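Voltage-sensor containing phosphatase (Ciona intestinalis, PDB 3V0D) probably dephosphorylates phosphoinositides under control of a voltage sensor, its cytoplasmic part pairing a tensin-type phosphatase domain with a PTEN-like C2 domain. Local coordinates at residues I212-M225 against C237-Y249. The protein carries 1 engineered substitution. Numbering follows the deposited sequence.
Sequences IQGVGRGNGSDLSM and CKFAEGYNCALQY
Met-225 and Cys-237 form an antiparallel hydrogen-bonded pair: Met-225 N reaches Cys-237 O at 2.8 Å, and Cys-237 N returns to Met-225 O at the same length. A third backbone bond, Phe-239 N to Leu-223 O (3.1 Å), extends the ladder past the non-hydrogen-bonded pair Ser-224 and Lys-238 to the open end of the hairpin 223-229/232-238. Beyond it the regular pairing ends though the chains stay close, and a water bridges them: it accepts from Ala-240 N (2.9 Å) and lies within hydrogen-bonding distance of Ser-221 O and of Leu-223 O, the acceptor of Phe-239 N.

On the inner face, the backbone of Leu-223 passes over one face of the Phe-239 ring, its C offset toward the rim. Leu-223 CB lies 3.7 Å from Phe-239 CD2, and Met-225 CB comes in on the same side of the ring plane, near CE1. With CG anti to the carbonyl carbon (chi1 -68°), the ring turns inward, where Val-207 and Cys-258 of the opposing sheet also meet it. Met-225, bent at its last torsion (chi3 73°), brings CE to 4.1 Å from Cys-237 SG.

Further out, Asn-219 CB sits squarely over the Tyr-249 ring, 3.6 Å from the centroid, a CH-pi contact, while Ile-212 CG2 approaches the ring edge at CE1. Asn-219 turns its amide away from the ring: OD1 accepts from Ser-221 N, an Asx turn, and from Ser-221 OG in the carbonyl plane (2.7 Å).

The contact thus joins the end of the hairpin in one sheet of the C2 beta sandwich to strand 245-250 in the other: paired backbones, then a bridging water, then a tyrosine resting on a loop whose asparagine is fixed by its own turn.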
ATOM      1  N   ILE A 212     -17.145  18.741   0.051  1.00 19.73           N
ATOM      2  CA  ILE A 212     -17.249  18.450   1.482  1.00 19.44           C
ATOM      3  C   ILE A 212     -18.693  18.187   1.945  1.00 19.40           C
ATOM      4  O   ILE A 212     -18.901  17.495   2.936  1.00 19.55           O
ATOM      5  CB  ILE A 212     -16.527  19.552   2.316  1.00 19.57           C
ATOM      6  CG1 ILE A 212     -16.289  19.120   3.776  1.00 19.62           C
ATOM      7  CG2 ILE A 212     -17.281  20.893   2.274  1.00 20.74           C
ATOM      8  CD1 ILE A 212     -15.269  18.001   3.925  1.00 20.35           C
ATOM      9  N   GLN A 213     -19.698  18.710   1.233  1.00 20.35           N
ATOM     10  CA  GLN A 213     -21.080  18.459   1.626  0.51 21.08           C
ATOM     11  C   GLN A 213     -21.330  16.954   1.727  1.00 20.28           C
ATOM     12  O   GLN A 213     -20.904  16.201   0.854  1.00 20.76           O
ATOM     13  CB  GLN A 213     -22.051  19.134   0.641  0.51 22.37           C
ATOM     14  CG  GLN A 213     -23.508  18.610   0.628  0.51 23.98           C
ATOM     15  CD  GLN A 213     -23.749  17.588  -0.483  0.51 28.17           C
ATOM     16  OE1 GLN A 213     -23.800  17.936  -1.667  0.51 31.81           O
ATOM     17  NE2 GLN A 213     -23.929  16.335  -0.104  0.51 28.18           N
ATOM     18  N   GLY A 214     -22.023  16.538   2.793  1.00 20.38           N
ATOM     19  CA  GLY A 214     -22.380  15.142   3.017  1.00 20.71           C
ATOM     20  C   GLY A 214     -21.265  14.315   3.641  1.00 19.39           C
ATOM     21  O   GLY A 214     -21.491  13.145   3.948  1.00 20.71           O
ATOM     22  N   VAL A 215     -20.071  14.902   3.811  1.00 19.26           N
ATOM     23  CA  VAL A 215     -18.929  14.222   4.421  1.00 18.31           C
ATOM     24  C   VAL A 215     -18.871  14.670   5.886  1.00 17.74           C
ATOM     25  O   VAL A 215     -18.532  15.815   6.173  1.00 18.33           O
ATOM     26  CB  VAL A 215     -17.592  14.578   3.688  1.00 18.18           C
ATOM     27  CG1 VAL A 215     -16.433  13.839   4.355  1.00 19.38           C
ATOM     28  CG2 VAL A 215     -17.692  14.208   2.201  1.00 19.54           C
ATOM     29  N   GLY A 216     -19.248  13.780   6.804  1.00 17.92           N
ATOM     30  CA  GLY A 216     -19.364  14.155   8.220  1.00 18.85           C
ATOM     31  C   GLY A 216     -20.366  15.288   8.390  1.00 18.11           C
ATOM     32  O   GLY A 216     -21.496  15.198   7.892  1.00 19.21           O
ATOM     33  N   ARG A 217     -19.947  16.374   9.035  1.00 18.94           N
ATOM     34  CA  ARG A 217     -20.813  17.537   9.231  1.00 19.77           C
ATOM     35  C   ARG A 217     -20.915  18.408   7.989  1.00 19.67           C
ATOM     36  O   ARG A 217     -21.705  19.361   7.961  1.00 21.14           O
ATOM     37  CB  ARG A 217     -20.281  18.404  10.376  0.54 20.83           C
ATOM     38  CG  ARG A 217     -20.485  17.846  11.772  0.54 23.58           C
ATOM     39  CD  ARG A 217     -21.949  17.669  12.131  0.54 29.00           C
ATOM     40  NE  ARG A 217     -22.612  18.912  12.525  0.54 32.75           N
ATOM     41  CZ  ARG A 217     -23.509  19.564  11.789  0.54 34.59           C
ATOM     42  NH1 ARG A 217     -23.876  19.100  10.599  0.54 35.53           N
ATOM     43  NH2 ARG A 217     -24.046  20.687  12.243  0.54 35.50           N
ATOM     44  N   GLY A 218     -20.110  18.101   6.972  1.00 19.24           N
ATOM     45  CA  GLY A 218     -20.233  18.793   5.682  1.00 20.08           C
ATOM     46  C   GLY A 218     -19.565  20.149   5.623  1.00 19.38           C
ATOM     47  O   GLY A 218     -19.775  20.900   4.678  1.00 20.64           O
ATOM     48  N   ASN A 219     -18.733  20.462   6.623  1.00 19.23           N
ATOM     49  CA  ASN A 219     -18.082  21.763   6.684  1.00 19.42           C
ATOM     50  C   ASN A 219     -16.694  21.711   7.319  1.00 19.31           C
ATOM     51  O   ASN A 219     -16.146  22.749   7.707  1.00 19.58           O
ATOM     52  CB  ASN A 219     -18.972  22.763   7.435  1.00 20.44           C
ATOM     53  CG  ASN A 219     -19.259  22.311   8.844  1.00 20.26           C
ATOM     54  OD1 ASN A 219     -18.604  21.401   9.358  1.00 20.20           O
ATOM     55  ND2 ASN A 219     -20.228  22.937   9.486  1.00 24.76           N
ATOM     56  N   GLY A 220     -16.141  20.505   7.443  1.00 18.43           N
ATOM     57  CA  GLY A 220     -14.819  20.327   8.034  1.00 18.29           C
ATOM     58  C   GLY A 220     -14.788  20.294   9.550  1.00 17.65           C
ATOM     59  O   GLY A 220     -13.766  19.924  10.116  1.00 18.16           O
ATOM     60  N   SER A 221     -15.882  20.658  10.230  1.00 17.91           N
ATOM     61  CA  SER A 221     -15.839  20.845  11.664  1.00 18.57           C
ATOM     62  C   SER A 221     -15.611  19.553  12.433  1.00 17.57           C
ATOM     63  O   SER A 221     -15.156  19.606  13.578  1.00 18.95           O
ATOM     64  CB  SER A 221     -17.117  21.532  12.167  1.00 19.75           C
ATOM     65  OG  SER A 221     -18.265  20.708  11.982  1.00 20.81           O
ATOM     66  N   ASP A 222     -15.945  18.403  11.850  1.00 17.67           N
ATOM     67  CA  ASP A 222     -15.732  17.126  12.511  1.00 17.45           C
ATOM     68  C   ASP A 222     -14.318  16.566  12.300  1.00 16.15           C
ATOM     69  O   ASP A 222     -13.981  15.570  12.926  1.00 16.52           O
ATOM     70  CB  ASP A 222     -16.749  16.083  12.011  1.00 18.04           C
ATOM     71  CG  ASP A 222     -16.781  15.981  10.485  1.00 18.26           C
ATOM     72  OD1 ASP A 222     -17.162  16.981   9.850  1.00 19.36           O
ATOM     73  OD2 ASP A 222     -16.409  14.919   9.933  1.00 19.96           O
ATOM     74  N   LEU A 223     -13.528  17.163  11.412  1.00 16.42           N
ATOM     75  CA  LEU A 223     -12.314  16.524  10.928  1.00 15.82           C
ATOM     76  C   LEU A 223     -11.062  16.885  11.715  1.00 15.06           C
ATOM     77  O   LEU A 223     -10.904  18.011  12.218  1.00 15.59           O
ATOM     78  CB  LEU A 223     -12.093  16.867   9.446  1.00 16.38           C
ATOM     79  CG  LEU A 223     -13.150  16.338   8.464  1.00 17.85           C
ATOM     80  CD1 LEU A 223     -12.851  16.837   7.062  1.00 19.04           C
ATOM     81  CD2 LEU A 223     -13.255  14.815   8.494  1.00 20.16           C
ATOM     82  N   SER A 224     -10.148  15.931  11.719  1.00 15.09           N
ATOM     83  CA  SER A 224      -8.785  16.157  12.181  1.00 15.12           C
ATOM     84  C   SER A 224      -7.858  15.437  11.207  1.00 14.80           C
ATOM     85  O   SER A 224      -8.275  14.533  10.479  1.00 15.26           O
ATOM     86  CB  SER A 224      -8.586  15.693  13.624  1.00 15.73           C
ATOM     87  OG  SER A 224      -9.013  14.368  13.781  1.00 16.79           O
ATOM     88  N   MET A 225      -6.588  15.836  11.214  1.00 15.14           N
ATOM     89  CA  MET A 225      -5.602  15.286  10.285  1.00 14.96           C
ATOM     90  C   MET A 225      -4.344  14.953  11.066  1.00 14.59           C
ATOM     91  O   MET A 225      -3.822  15.806  11.785  1.00 15.45           O
ATOM     92  CB  MET A 225      -5.281  16.295   9.181  1.00 16.00           C
ATOM     93  CG  MET A 225      -4.319  15.763   8.134  1.00 16.30           C
ATOM     94  SD  MET A 225      -3.870  16.975   6.890  1.00 17.72           S
ATOM     95  CE  MET A 225      -2.782  18.026   7.846  1.00 19.83           C
ATOM     96  N   CYS A 237      -3.625  17.946  13.647  1.00 15.10           N
ATOM     97  CA  CYS A 237      -4.408  19.166  13.447  1.00 15.42           C
ATOM     98  C   CYS A 237      -5.872  18.853  13.714  1.00 15.14           C
ATOM     99  O   CYS A 237      -6.393  17.878  13.189  1.00 16.42           O
ATOM    100  CB  CYS A 237      -4.307  19.648  12.003  1.00 16.22           C
ATOM    101  SG  CYS A 237      -2.604  19.977  11.440  1.00 17.29           S
ATOM    102  N   LYS A 238      -6.534  19.685  14.509  1.00 14.98           N
ATOM    103  CA  LYS A 238      -7.967  19.503  14.796  1.00 15.23           C
ATOM    104  C   LYS A 238      -8.659  20.748  14.270  1.00 15.34           C
ATOM    105  O   LYS A 238      -8.421  21.858  14.746  1.00 16.00           O
ATOM    106  CB  LYS A 238      -8.235  19.272  16.290  1.00 15.93           C
ATOM    107  CG  LYS A 238      -7.361  18.182  16.893  1.00 17.37           C
ATOM    108  CD  LYS A 238      -7.670  17.955  18.352  1.00 18.79           C
ATOM    109  CE  LYS A 238      -6.737  16.924  18.934  1.00 23.06           C
ATOM    110  NZ  LYS A 238      -7.080  16.561  20.326  1.00 26.90           N
ATOM    111  N   PHE A 239      -9.475  20.559  13.240  1.00 15.66           N
ATOM    112  CA  PHE A 239      -9.888  21.694  12.407  1.00 16.20           C
ATOM    113  C   PHE A 239     -10.806  22.684  13.119  1.00 16.59           C
ATOM    114  O   PHE A 239     -10.570  23.889  13.047  1.00 18.15           O
ATOM    115  CB  PHE A 239     -10.579  21.182  11.135  1.00 16.69           C
ATOM    116  CG  PHE A 239      -9.686  20.443  10.147  1.00 16.67           C
ATOM    117  CD1 PHE A 239      -8.323  20.180  10.378  1.00 16.99           C
ATOM    118  CD2 PHE A 239     -10.262  20.003   8.954  1.00 17.74           C
ATOM    119  CE1 PHE A 239      -7.568  19.494   9.422  1.00 17.53           C
ATOM    120  CE2 PHE A 239      -9.529  19.305   8.023  1.00 18.42           C
ATOM    121  CZ  PHE A 239      -8.179  19.052   8.251  1.00 17.98           C
ATOM    122  N   ALA A 240     -11.862  22.202  13.771  1.00 17.10           N
ATOM    123  CA  ALA A 240     -12.840  23.131  14.370  1.00 18.12           C
ATOM    124  C   ALA A 240     -12.178  24.037  15.398  1.00 17.60           C
ATOM    125  O   ALA A 240     -12.501  25.225  15.510  1.00 18.96           O
ATOM    126  CB  ALA A 240     -13.985  22.365  15.011  1.00 19.80           C
ATOM    127  N   GLU A 241     -11.272  23.451  16.171  1.00 17.26           N
ATOM    128  CA  GLU A 241     -10.688  24.121  17.324  1.00 17.75           C
ATOM    129  C   GLU A 241      -9.469  24.969  16.979  1.00 17.19           C
ATOM    130  O   GLU A 241      -9.000  25.760  17.813  1.00 18.17           O
ATOM    131  CB  GLU A 241     -10.342  23.123  18.432  1.00 19.86           C
ATOM    132  CG  GLU A 241     -11.529  22.273  18.884  1.00 22.62           C
ATOM    133  CD  GLU A 241     -11.752  20.990  18.026  1.00 26.82           C
ATOM    134  OE1 GLU A 241     -11.176  20.796  16.906  1.00 26.59           O
ATOM    135  OE2 GLU A 241     -12.551  20.150  18.508  1.00 31.00           O
ATOM    136  N   GLY A 242      -8.911  24.785  15.787  1.00 17.17           N
ATOM    137  CA  GLY A 242      -7.693  25.510  15.438  1.00 17.55           C
ATOM    138  C   GLY A 242      -6.457  24.954  16.120  1.00 16.80           C
ATOM    139  O   GLY A 242      -5.485  25.657  16.282  1.00 18.02           O
ATOM    140  N   TYR A 243      -6.469  23.659  16.450  1.00 16.32           N
ATOM    141  CA  TYR A 243      -5.310  23.016  17.067  1.00 15.69           C
ATOM    142  C   TYR A 243      -4.304  22.744  15.947  1.00 15.88           C
ATOM    143  O   TYR A 243      -4.557  21.926  15.047  1.00 16.01           O
ATOM    144  CB  TYR A 243      -5.830  21.744  17.710  1.00 16.38           C
ATOM    145  CG  TYR A 243      -4.891  20.838  18.474  1.00 16.37           C
ATOM    146  CD1 TYR A 243      -3.876  20.113  17.831  1.00 16.47           C
ATOM    147  CD2 TYR A 243      -5.111  20.584  19.811  1.00 19.57           C
ATOM    148  CE1 TYR A 243      -3.084  19.198  18.531  1.00 17.81           C
ATOM    149  CE2 TYR A 243      -4.331  19.690  20.509  1.00 20.58           C
ATOM    150  CZ  TYR A 243      -3.327  18.988  19.861  1.00 19.72           C
ATOM    151  OH  TYR A 243      -2.566  18.097  20.598  1.00 22.21           O
ATOM    152  N   ASN A 244      -3.188  23.480  15.976  1.00 15.99           N
ATOM    153  CA  ASN A 244      -2.182  23.468  14.903  1.00 16.83           C
ATOM    154  C   ASN A 244      -2.759  23.766  13.521  1.00 16.76           C
ATOM    155  O   ASN A 244      -2.212  23.299  12.516  1.00 17.33           O
ATOM    156  CB  ASN A 244      -1.390  22.152  14.849  1.00 16.98           C
ATOM    157  CG  ASN A 244      -0.480  21.959  16.016  1.00 17.25           C
ATOM    158  OD1 ASN A 244       0.190  22.903  16.478  1.00 18.40           O
ATOM    159  ND2 ASN A 244      -0.406  20.719  16.491  1.00 17.81           N
ATOM    160  N   CYS A 245      -3.803  24.597  13.428  1.00 16.91           N
ATOM    161  CA  CYS A 245      -4.376  24.865  12.112  1.00 17.44           C
ATOM    162  C   CYS A 245      -5.352  26.030  12.189  1.00 17.14           C
ATOM    163  O   CYS A 245      -5.638  26.552  13.260  1.00 18.34           O
ATOM    164  CB  CYS A 245      -5.081  23.607  11.540  1.00 17.39           C
ATOM    165  SG  CYS A 245      -6.539  23.130  12.462  1.00 17.64           S
ATOM    166  N   ALA A 246      -5.860  26.416  11.024  1.00 17.28           N
ATOM    167  CA  ALA A 246      -6.921  27.418  10.911  1.00 18.10           C
ATOM    168  C   ALA A 246      -7.827  27.039   9.753  1.00 18.13           C
ATOM    169  O   ALA A 246      -7.401  27.017   8.598  1.00 19.65           O
ATOM    170  CB  ALA A 246      -6.345  28.807  10.713  1.00 19.35           C
ATOM    171  N   LEU A 247      -9.081  26.736  10.059  1.00 18.45           N
ATOM    172  CA  LEU A 247     -10.045  26.256   9.082  1.00 18.83           C
ATOM    173  C   LEU A 247     -10.869  27.361   8.460  1.00 18.92           C
ATOM    174  O   LEU A 247     -11.349  28.246   9.168  1.00 20.46           O
ATOM    175  CB  LEU A 247     -11.009  25.322   9.819  1.00 19.42           C
ATOM    176  CG  LEU A 247     -12.219  24.772   9.054  1.00 20.61           C
ATOM    177  CD1 LEU A 247     -11.772  23.861   7.948  1.00 22.21           C
ATOM    178  CD2 LEU A 247     -13.181  24.055   9.996  1.00 21.99           C
ATOM    179  N   GLN A 248     -11.069  27.265   7.146  1.00 19.19           N
ATOM    180  CA  GLN A 248     -12.033  28.097   6.419  1.00 20.00           C
ATOM    181  C   GLN A 248     -12.961  27.187   5.603  1.00 20.30           C
ATOM    182  O   GLN A 248     -12.510  26.276   4.913  1.00 22.48           O
ATOM    183  CB  GLN A 248     -11.315  29.118   5.511  1.00 21.23           C
ATOM    184  CG  GLN A 248     -12.265  29.989   4.677  1.00 25.21           C
ATOM    185  CD  GLN A 248     -11.571  30.980   3.716  1.00 29.68           C
ATOM    186  OE1 GLN A 248     -10.348  30.961   3.533  1.00 32.84           O
ATOM    187  NE2 GLN A 248     -12.369  31.843   3.085  1.00 32.55           N
ATOM    188  N   TYR A 249     -14.262  27.408   5.717  1.00 20.68           N
ATOM    189  CA  TYR A 249     -15.250  26.668   4.955  1.00 21.16           C
ATOM    190  C   TYR A 249     -15.898  27.622   3.957  1.00 21.68           C
ATOM    191  O   TYR A 249     -16.280  28.746   4.330  1.00 23.03           O
ATOM    192  CB  TYR A 249     -16.311  26.102   5.906  1.00 21.74           C
ATOM    193  CG  TYR A 249     -17.551  25.576   5.233  1.00 21.73           C
ATOM    194  CD1 TYR A 249     -17.488  24.571   4.270  1.00 21.10           C
ATOM    195  CD2 TYR A 249     -18.799  26.067   5.580  1.00 24.33           C
ATOM    196  CE1 TYR A 249     -18.643  24.085   3.647  1.00 22.24           C
ATOM    197  CE2 TYR A 249     -19.948  25.586   4.982  1.00 24.64           C
ATOM    198  CZ  TYR A 249     -19.870  24.594   4.021  1.00 23.30           C
ATOM    199  OH  TYR A 249     -21.033  24.129   3.433  1.00 26.01           O
TER
HETATM  200  O   HOH W   1     -12.472  19.383  14.023  1.00 18.92           O